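Local coordinates for protein putative alpha-galactosidase (Bacteroides fragilis, PDB 4NZJ) that probably releases terminal, non-reducing alpha-D-galactose residues from alpha-D-galactosides by hydrolysis, as a glycoside hydrolase family 27 enzyme built around a catalytic TIM barrel, at residues A[400-405]-A[416-421]; A[319-324]-A[345-350]. All coordinates share one frame; numbering follows the deposited sequence. Where two conformers were deposited one is given.

Interaction 1. Residues A[400-405]-A[416-421]; sequences HYDIWV and ACFNRA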
ATOM      1  N   HIS A 400     -23.742  15.226  -6.454  1.00 25.30           N
ATOM      2  CA  HIS A 400     -23.460  14.052  -7.285  1.00 25.86           C
ATOM      3  C   HIS A 400     -21.986  13.686  -7.416  1.00 23.40           C
ATOM      4  O   HIS A 400     -21.670  12.547  -7.769  1.00 25.51           O
ATOM      5  CB  HIS A 400     -24.047  14.260  -8.682  1.00 28.48           C
ATOM      6  CG  HIS A 400     -25.502  14.606  -8.676  1.00 32.86           C
ATOM      7  ND1 HIS A 400     -26.473  13.722  -8.260  1.00 37.33           N
ATOM      8  CD2 HIS A 400     -26.151  15.740  -9.031  1.00 35.15           C
ATOM      9  CE1 HIS A 400     -27.660  14.295  -8.360  1.00 36.91           C
ATOM     10  NE2 HIS A 400     -27.493  15.520  -8.825  1.00 37.29           N
ATOM     11  N   TYR A 401     -21.087  14.630  -7.141  1.00 20.45           N
ATOM     12  CA  TYR A 401     -19.667  14.396  -7.364  1.00 19.84           C
ATOM     13  C   TYR A 401     -18.757  15.029  -6.313  1.00 19.11           C
ATOM     14  O   TYR A 401     -19.125  16.010  -5.651  1.00 19.60           O
ATOM     15  CB  TYR A 401     -19.262  14.862  -8.774  1.00 21.01           C
ATOM     16  CG  TYR A 401     -19.345  16.356  -9.017  1.00 22.09           C
ATOM     17  CD1 TYR A 401     -18.304  17.202  -8.639  1.00 22.88           C
ATOM     18  CD2 TYR A 401     -20.440  16.918  -9.660  1.00 24.31           C
ATOM     19  CE1 TYR A 401     -18.366  18.564  -8.870  1.00 26.36           C
ATOM     20  CE2 TYR A 401     -20.509  18.281  -9.896  1.00 27.01           C
ATOM     21  CZ  TYR A 401     -19.473  19.096  -9.498  1.00 26.98           C
ATOM     22  OH  TYR A 401     -19.530  20.450  -9.732  1.00 32.33           O
ATOM     23  N   ASP A 402     -17.567  14.447  -6.186  1.00 19.21           N
ATOM     24  CA  ASP A 402     -16.509  14.966  -5.343  1.00 18.89           C
ATOM     25  C   ASP A 402     -15.413  15.564  -6.214  1.00 19.53           C
ATOM     26  O   ASP A 402     -15.166  15.088  -7.332  1.00 19.90           O
ATOM     27  CB  ASP A 402     -15.785  13.865  -4.574  1.00 18.89           C
ATOM     28  CG  ASP A 402     -16.644  13.140  -3.571  1.00 20.07           C
ATOM     29  OD1 ASP A 402     -17.736  13.626  -3.222  1.00 20.83           O
ATOM     30  OD2 ASP A 402     -16.162  12.074  -3.120  1.00 20.97           O
ATOM     31  N   ILE A 403     -14.732  16.566  -5.671  1.00 18.87           N
ATOM     32  CA  ILE A 403     -13.446  17.024  -6.189  0.50 19.25           C
ATOM     33  C   ILE A 403     -12.412  16.800  -5.093  1.00 19.22           C
ATOM     34  O   ILE A 403     -12.521  17.393  -4.018  1.00 19.00           O
ATOM     35  CB  ILE A 403     -13.461  18.526  -6.539  0.50 21.11           C
ATOM     36  CG1 ILE A 403     -14.518  18.824  -7.603  0.50 22.21           C
ATOM     37  CG2 ILE A 403     -12.089  18.976  -7.026  0.50 21.92           C
ATOM     38  CD1 ILE A 403     -14.317  18.063  -8.892  0.50 22.41           C
ATOM     39  N   TRP A 404     -11.434  15.937  -5.358  1.00 17.88           N
ATOM     40  CA  TRP A 404     -10.346  15.661  -4.425  1.00 17.80           C
ATOM     41  C   TRP A 404      -9.074  16.285  -4.974  1.00 19.89           C
ATOM     42  O   TRP A 404      -8.843  16.254  -6.180  1.00 19.14           O
ATOM     43  CB  TRP A 404     -10.130  14.162  -4.271  1.00 17.94           C
ATOM     44  CG  TRP A 404     -11.243  13.408  -3.629  1.00 17.85           C
ATOM     45  CD1 TRP A 404     -12.434  13.058  -4.194  1.00 17.63           C
ATOM     46  CD2 TRP A 404     -11.245  12.851  -2.310  1.00 17.38           C
ATOM     47  NE1 TRP A 404     -13.191  12.337  -3.297  1.00 17.84           N
ATOM     48  CE2 TRP A 404     -12.480  12.190  -2.137  1.00 17.56           C
ATOM     49  CE3 TRP A 404     -10.326  12.856  -1.257  1.00 17.86           C
ATOM     50  CZ2 TRP A 404     -12.824  11.542  -0.945  1.00 17.92           C
ATOM     51  CZ3 TRP A 404     -10.666  12.205  -0.071  1.00 18.00           C
ATOM     52  CH2 TRP A 404     -11.905  11.560   0.071  1.00 16.68           C
ATOM     53  N   VAL A 405      -8.239  16.826  -4.092  1.00 18.49           N
ATOM     54  CA  VAL A 405      -7.049  17.566  -4.506  1.00 20.07           C
ATOM     55  C   VAL A 405      -5.844  17.121  -3.690  1.00 20.56           C
ATOM     56  O   VAL A 405      -5.885  17.133  -2.457  1.00 20.28           O
ATOM     57  CB  VAL A 405      -7.251  19.079  -4.325  1.00 22.20           C
ATOM     58  CG1 VAL A 405      -6.031  19.847  -4.814  1.00 23.52           C
ATOM     59  CG2 VAL A 405      -8.501  19.530  -5.061  1.00 23.36           C
ATOM     60  N   ALA A 416      -8.867  14.941  -8.744  1.00 19.20           N
ATOM     61  CA  ALA A 416      -9.744  13.836  -9.122  1.00 19.52           C
ATOM     62  C   ALA A 416     -11.188  14.300  -9.075  1.00 20.73           C
ATOM     63  O   ALA A 416     -11.641  14.805  -8.047  1.00 20.07           O
ATOM     64  CB  ALA A 416      -9.548  12.653  -8.191  1.00 21.20           C
ATOM     65  N   CYS A 417     -11.894  14.127 -10.188  1.00 19.48           N
ATOM     66  CA  CYS A 417     -13.320  14.418 -10.276  1.00 20.08           C
ATOM     67  C   CYS A 417     -14.055  13.097 -10.232  1.00 19.77           C
ATOM     68  O   CYS A 417     -13.920  12.285 -11.142  1.00 18.74           O
ATOM     69  CB  CYS A 417     -13.640  15.150 -11.575  1.00 21.68           C
ATOM     70  SG  CYS A 417     -12.709  16.675 -11.805  1.00 25.33           S
ATOM     71  N   PHE A 418     -14.812  12.873  -9.162  1.00 18.51           N
ATOM     72  CA  PHE A 418     -15.402  11.570  -8.904  1.00 17.68           C
ATOM     73  C   PHE A 418     -16.913  11.655  -8.877  1.00 18.72           C
ATOM     74  O   PHE A 418     -17.493  12.311  -8.019  1.00 18.69           O
ATOM     75  CB  PHE A 418     -14.869  11.022  -7.585  1.00 16.84           C
ATOM     76  CG  PHE A 418     -15.599   9.809  -7.079  1.00 18.41           C
ATOM     77  CD1 PHE A 418     -15.874   8.734  -7.916  1.00 20.18           C
ATOM     78  CD2 PHE A 418     -15.992   9.733  -5.741  1.00 19.23           C
ATOM     79  CE1 PHE A 418     -16.533   7.612  -7.437  1.00 20.94           C
ATOM     80  CE2 PHE A 418     -16.653   8.616  -5.257  1.00 20.21           C
ATOM     81  CZ  PHE A 418     -16.925   7.555  -6.104  1.00 21.31           C
ATOM     82  N   ASN A 419     -17.532  11.003  -9.851  1.00 18.79           N
ATOM     83  CA  ASN A 419     -18.973  10.911  -9.947  1.00 19.71           C
ATOM     84  C   ASN A 419     -19.493   9.763  -9.087  1.00 22.28           C
ATOM     85  O   ASN A 419     -19.309   8.603  -9.426  1.00 24.18           O
ATOM     86  CB  ASN A 419     -19.377  10.698 -11.408  1.00 21.16           C
ATOM     87  CG  ASN A 419     -20.874  10.650 -11.599  1.00 22.48           C
ATOM     88  OD1 ASN A 419     -21.634  11.087 -10.739  1.00 22.97           O
ATOM     89  ND2 ASN A 419     -21.310  10.133 -12.744  1.00 22.04           N
ATOM     90  N   ARG A 420     -20.137  10.097  -7.970  1.00 24.52           N
ATOM     91  CA  ARG A 420     -20.785   9.098  -7.113  1.00 28.40           C
ATOM     92  C   ARG A 420     -22.033   8.506  -7.744  1.00 30.46           C
ATOM     93  O   ARG A 420     -22.396   7.367  -7.451  1.00 36.65           O
ATOM     94  CB  ARG A 420     -21.216   9.727  -5.787  1.00 30.19           C
ATOM     95  CG  ARG A 420     -20.369   9.342  -4.605  1.00 34.21           C
ATOM     96  CD  ARG A 420     -20.819  10.130  -3.385  1.00 32.89           C
ATOM     97  NE  ARG A 420     -20.288  11.487  -3.451  1.00 28.53           N
ATOM     98  CZ  ARG A 420     -20.992  12.598  -3.672  1.00 25.53           C
ATOM     99  NH1 ARG A 420     -22.308  12.578  -3.838  1.00 28.23           N
ATOM    100  NH2 ARG A 420     -20.356  13.762  -3.723  1.00 24.23           N
ATOM    101  N   ALA A 421     -22.685   9.294  -8.591  1.00 29.35           N
ATOM    102  CA  ALA A 421     -24.034   9.005  -9.059  1.00 28.68           C
ATOM    103  C   ALA A 421     -24.109   7.886 -10.096  1.00 26.65           C
ATOM    104  O   ALA A 421     -23.126   7.545 -10.757  1.00 23.95           O
ATOM    105  CB  ALA A 421     -24.665  10.266  -9.623  1.00 30.52           C
TER
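An antiparallel beta hairpin of the C-terminal beta-sandwich domain pairs Y401 to W404 with N419 to A416. D402 with F418 and W404 with A416 are the hydrogen-bonded pairs: D402 N gives to F418 O at 2.8 Å, and F418 N returns the bond to D402 O. Y401 with N419 and I403 with C417 are the non-hydrogen-bonded pairs between and beside them. Beyond the regular ladder, R420 N still bonds to H400 O at 2.9 Å.

The face carrying D402, W404, A416 and F418 holds the polar detail. R420, its chain bent at chi3 (-78°), crosses D402 at about a right angle, the guanidinium and carboxylate planes 43° apart. R420 NH2 makes a nearly straight salt-bridge bond of 2.7 Å to D402 OD1, on the anti side and out of the carboxylate plane; R420 NE adds a weak one to the same oxygen. The other carboxylate oxygen, D402 OD2, takes W404 NE1 from within the strand at 3.0 Å and lies 3.5 Å from F418 CD2 at the edge of the phenyl ring. Both oxygens of this buried carboxylate are thus engaged, which probably favours its charged form. S398 O and D399 O accept further bonds from R420, which together with the D402 bond probably hold the guanidinium's rotation.

On the face of Y401, I403, C417 and N419, I403 CD1 touches C417 SG at 3.6 Å. N419 OD1 accepts from A421 N, an Asx turn at the strand end, while N419 ND2 binds S423 O and A464 O.

Strand 393-397 flanks 401-407 in the sheet and 468-473 flanks 413-419. W404, A416 and F418 pack on helix 341-353, whereas Y401 and C417 face strand 425-430.

Interaction 2. Residues A[319-324]-A[345-350]; sequences DMLVVG and KSHFSL
H347 of helix 341-353 reaches across to L321, V322 and V323 in the loop that follows the barrel strand 315-317, joining the end of a TIM-barrel strand to the next helix. CB points toward the loop, and CG anti to the backbone N (chi1 164°) carries the imidazole on to the loop backbone. On one side of the ring, H347 CD2 meets two valine methyls: V322 CG2 at 3.6 Å and V323 CG2 at 3.8 Å. On the other, H347 CE1 lies 3.8 Å from M320 O, near the ring plane. The tip, H347 NE2, accepts the backbone N-H of V322 at 3.0 Å, the donor only 7° out of the ring plane; as the acceptor of a backbone N-H, NE2 presumably carries no proton. L321 CD2 covers one face of the same imidazole as a CH-pi contact, offset toward the rim, and W351 adds an edge-to-face ring contact from the following turn of the helix.

H347 thus bonds the backbone of the loop at V322 and packs against L321, V322 and V323. One residue along, F348 extends the apolar part: V323 CG2 approaches its CB. I374 and L375 of helix 369-375 touch both V323 and F348, and I296 of helix 296-303 touches V322 and H347, so two neighbouring helices pack against the contact. L321 is also bonded through its backbone to L359 in the last barrel strand, 358-360, and to G361 just after it. Its other methyl, L321 CD1, meets the edge of the F348 ring, 3.8 Å from F348 CD1.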
ATOM      1  N   ASP A 319      -8.441   0.179   4.541  1.00 18.03           N
ATOM      2  CA  ASP A 319      -8.611  -1.255   4.323  1.00 17.99           C
ATOM      3  C   ASP A 319      -8.289  -1.646   2.868  1.00 18.94           C
ATOM      4  O   ASP A 319      -7.876  -0.816   2.047  1.00 19.02           O
ATOM      5  CB  ASP A 319      -9.996  -1.757   4.796  1.00 19.12           C
ATOM      6  CG  ASP A 319      -9.990  -3.238   5.242  1.00 21.35           C
ATOM      7  OD1 ASP A 319      -8.950  -3.928   5.108  1.00 20.80           O
ATOM      8  OD2 ASP A 319     -11.047  -3.724   5.714  1.00 19.87           O
HETATM    9  N   MSE A 320      -8.463  -2.936   2.603  1.00 19.88           N
HETATM   10  CA  MSE A 320      -7.976  -3.545   1.368  0.80 19.37           C
HETATM   11  C   MSE A 320      -8.598  -3.025   0.097  1.00 19.66           C
HETATM   12  O   MSE A 320      -9.698  -2.485   0.081  1.00 19.14           O
HETATM   13  CB  MSE A 320      -8.207  -5.051   1.447  0.80 19.67           C
HETATM   14  CG  MSE A 320      -9.679  -5.391   1.632  0.80 21.45           C
HETATM   15 SE   MSE A 320      -9.903  -7.311   1.311  0.60 27.23          SE
HETATM   16  CE  MSE A 320     -11.840  -7.453   1.636  0.80 26.21           C
ATOM     17  N   LEU A 321      -7.849  -3.191  -0.991  1.00 18.86           N
ATOM     18  CA  LEU A 321      -8.385  -3.014  -2.323  1.00 18.74           C
ATOM     19  C   LEU A 321      -9.218  -4.250  -2.680  1.00 19.30           C
ATOM     20  O   LEU A 321      -8.706  -5.368  -2.680  1.00 20.03           O
ATOM     21  CB  LEU A 321      -7.269  -2.840  -3.350  1.00 18.51           C
ATOM     22  CG  LEU A 321      -6.482  -1.536  -3.268  1.00 18.91           C
ATOM     23  CD1 LEU A 321      -5.219  -1.636  -4.105  1.00 17.89           C
ATOM     24  CD2 LEU A 321      -7.337  -0.362  -3.708  1.00 19.99           C
ATOM     25  N   VAL A 322     -10.496  -4.043  -2.977  1.00 19.29           N
ATOM     26  CA  VAL A 322     -11.401  -5.107  -3.394  1.00 18.65           C
ATOM     27  C   VAL A 322     -11.493  -5.212  -4.923  1.00 19.33           C
ATOM     28  O   VAL A 322     -12.295  -5.974  -5.443  1.00 20.03           O
ATOM     29  CB  VAL A 322     -12.812  -4.912  -2.791  1.00 19.99           C
ATOM     30  CG1 VAL A 322     -12.742  -4.982  -1.273  1.00 21.03           C
ATOM     31  CG2 VAL A 322     -13.429  -3.590  -3.231  1.00 19.64           C
ATOM     32  N   VAL A 323     -10.657  -4.444  -5.622  1.00 19.71           N
ATOM     33  CA  VAL A 323     -10.598  -4.445  -7.084  1.00 20.44           C
ATOM     34  C   VAL A 323     -10.614  -5.862  -7.647  1.00 21.33           C
ATOM     35  O   VAL A 323      -9.744  -6.670  -7.336  1.00 22.12           O
ATOM     36  CB  VAL A 323      -9.327  -3.718  -7.594  1.00 19.57           C
ATOM     37  CG1 VAL A 323      -9.241  -3.786  -9.111  1.00 20.78           C
ATOM     38  CG2 VAL A 323      -9.308  -2.275  -7.110  1.00 20.12           C
ATOM     39  N   GLY A 324     -11.623  -6.139  -8.464  1.00 22.79           N
ATOM     40  CA  GLY A 324     -11.712  -7.379  -9.219  1.00 22.78           C
ATOM     41  C   GLY A 324     -12.280  -8.579  -8.483  1.00 25.33           C
ATOM     42  O   GLY A 324     -12.442  -9.639  -9.087  1.00 27.85           O
ATOM     43  N   LYS A 345     -12.391   0.788 -10.566  1.00 16.94           N
ATOM     44  CA  LYS A 345     -11.406   1.767 -11.027  1.00 17.82           C
ATOM     45  C   LYS A 345     -11.414   3.021 -10.144  1.00 16.85           C
ATOM     46  O   LYS A 345     -10.361   3.541  -9.779  1.00 17.24           O
ATOM     47  CB  LYS A 345     -11.663   2.126 -12.495  1.00 19.89           C
ATOM     48  CG  LYS A 345     -10.795   3.239 -13.068  1.00 23.86           C
ATOM     49  CD  LYS A 345      -9.328   2.863 -13.158  1.00 27.79           C
ATOM     50  CE  LYS A 345      -8.480   4.024 -13.671  1.00 30.84           C
ATOM     51  NZ  LYS A 345      -8.880   4.477 -15.029  1.00 33.04           N
ATOM     52  N   SER A 346     -12.599   3.510  -9.794  1.00 17.71           N
ATOM     53  CA  SER A 346     -12.687   4.696  -8.936  1.00 16.92           C
ATOM     54  C   SER A 346     -12.169   4.414  -7.521  1.00 17.05           C
ATOM     55  O   SER A 346     -11.503   5.245  -6.916  1.00 17.65           O
ATOM     56  CB  SER A 346     -14.125   5.207  -8.884  1.00 17.47           C
ATOM     57  OG  SER A 346     -14.512   5.668 -10.162  1.00 18.78           O
ATOM     58  N   HIS A 347     -12.502   3.241  -7.004  1.00 16.61           N
ATOM     59  CA  HIS A 347     -11.992   2.749  -5.723  1.00 16.52           C
ATOM     60  C   HIS A 347     -10.461   2.771  -5.713  1.00 16.17           C
ATOM     61  O   HIS A 347      -9.849   3.327  -4.808  1.00 15.69           O
ATOM     62  CB  HIS A 347     -12.585   1.354  -5.491  1.00 18.20           C
ATOM     63  CG  HIS A 347     -11.916   0.528  -4.437  1.00 18.23           C
ATOM     64  ND1 HIS A 347     -11.623   0.996  -3.173  1.00 17.92           N
ATOM     65  CD2 HIS A 347     -11.558  -0.777  -4.443  1.00 19.95           C
ATOM     66  CE1 HIS A 347     -11.074   0.027  -2.463  1.00 18.80           C
ATOM     67  NE2 HIS A 347     -11.037  -1.061  -3.206  1.00 20.03           N
ATOM     68  N   PHE A 348      -9.840   2.229  -6.757  1.00 15.57           N
ATOM     69  CA  PHE A 348      -8.384   2.262  -6.850  1.00 16.09           C
ATOM     70  C   PHE A 348      -7.850   3.704  -6.945  1.00 16.06           C
ATOM     71  O   PHE A 348      -6.904   4.075  -6.242  1.00 15.42           O
ATOM     72  CB  PHE A 348      -7.896   1.424  -8.035  1.00 16.47           C
ATOM     73  CG  PHE A 348      -6.403   1.283  -8.090  1.00 15.41           C
ATOM     74  CD1 PHE A 348      -5.741   0.426  -7.221  1.00 16.84           C
ATOM     75  CD2 PHE A 348      -5.651   2.036  -8.982  1.00 16.23           C
ATOM     76  CE1 PHE A 348      -4.361   0.307  -7.252  1.00 17.49           C
ATOM     77  CE2 PHE A 348      -4.272   1.907  -9.026  1.00 17.54           C
ATOM     78  CZ  PHE A 348      -3.628   1.050  -8.157  1.00 17.01           C
ATOM     79  N   SER A 349      -8.471   4.502  -7.813  1.00 16.39           N
ATOM     80  CA  SER A 349      -8.072   5.898  -8.038  1.00 16.51           C
ATOM     81  C   SER A 349      -8.075   6.715  -6.758  1.00 16.33           C
ATOM     82  O   SER A 349      -7.154   7.487  -6.507  1.00 17.37           O
ATOM     83  CB  SER A 349      -8.994   6.560  -9.059  1.00 18.78           C
ATOM     84  OG  SER A 349      -8.959   5.859 -10.285  1.00 21.48           O
ATOM     85  N   LEU A 350      -9.115   6.546  -5.948  1.00 16.58           N
ATOM     86  CA  LEU A 350      -9.246   7.336  -4.731  1.00 16.89           C
ATOM     87  C   LEU A 350      -8.306   6.843  -3.633  1.00 15.87           C
ATOM     88  O   LEU A 350      -7.751   7.646  -2.898  1.00 16.15           O
ATOM     89  CB  LEU A 350     -10.708   7.372  -4.277  1.00 18.62           C
ATOM     90  CG  LEU A 350     -11.588   8.214  -5.227  1.00 22.25           C
ATOM     91  CD1 LEU A 350     -13.067   7.999  -4.950  1.00 26.32           C
ATOM     92  CD2 LEU A 350     -11.224   9.698  -5.153  1.00 23.70           C
TER

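Along the chain interaction 2 closes before interaction 1 opens, and their centres lie about 15 Å apart on the same side of the chain's centre. One belongs to the TIM barrel, the other to the C-terminal beta sandwich, yet helix 341-353 serves both. One side of it sends H347 and F348 to the 319-324 loop; another presents S346 and L350 to the hairpin, where L350 CD1 packs 3.5 Å from F418 CD2 and L350 CD2 meets W404 CD1. S346 OG also bonds to Y466 O. The helix thus packs on the loop after strand 315-317 and on the beta-sandwich sheet, making it part of the interface between the two domains.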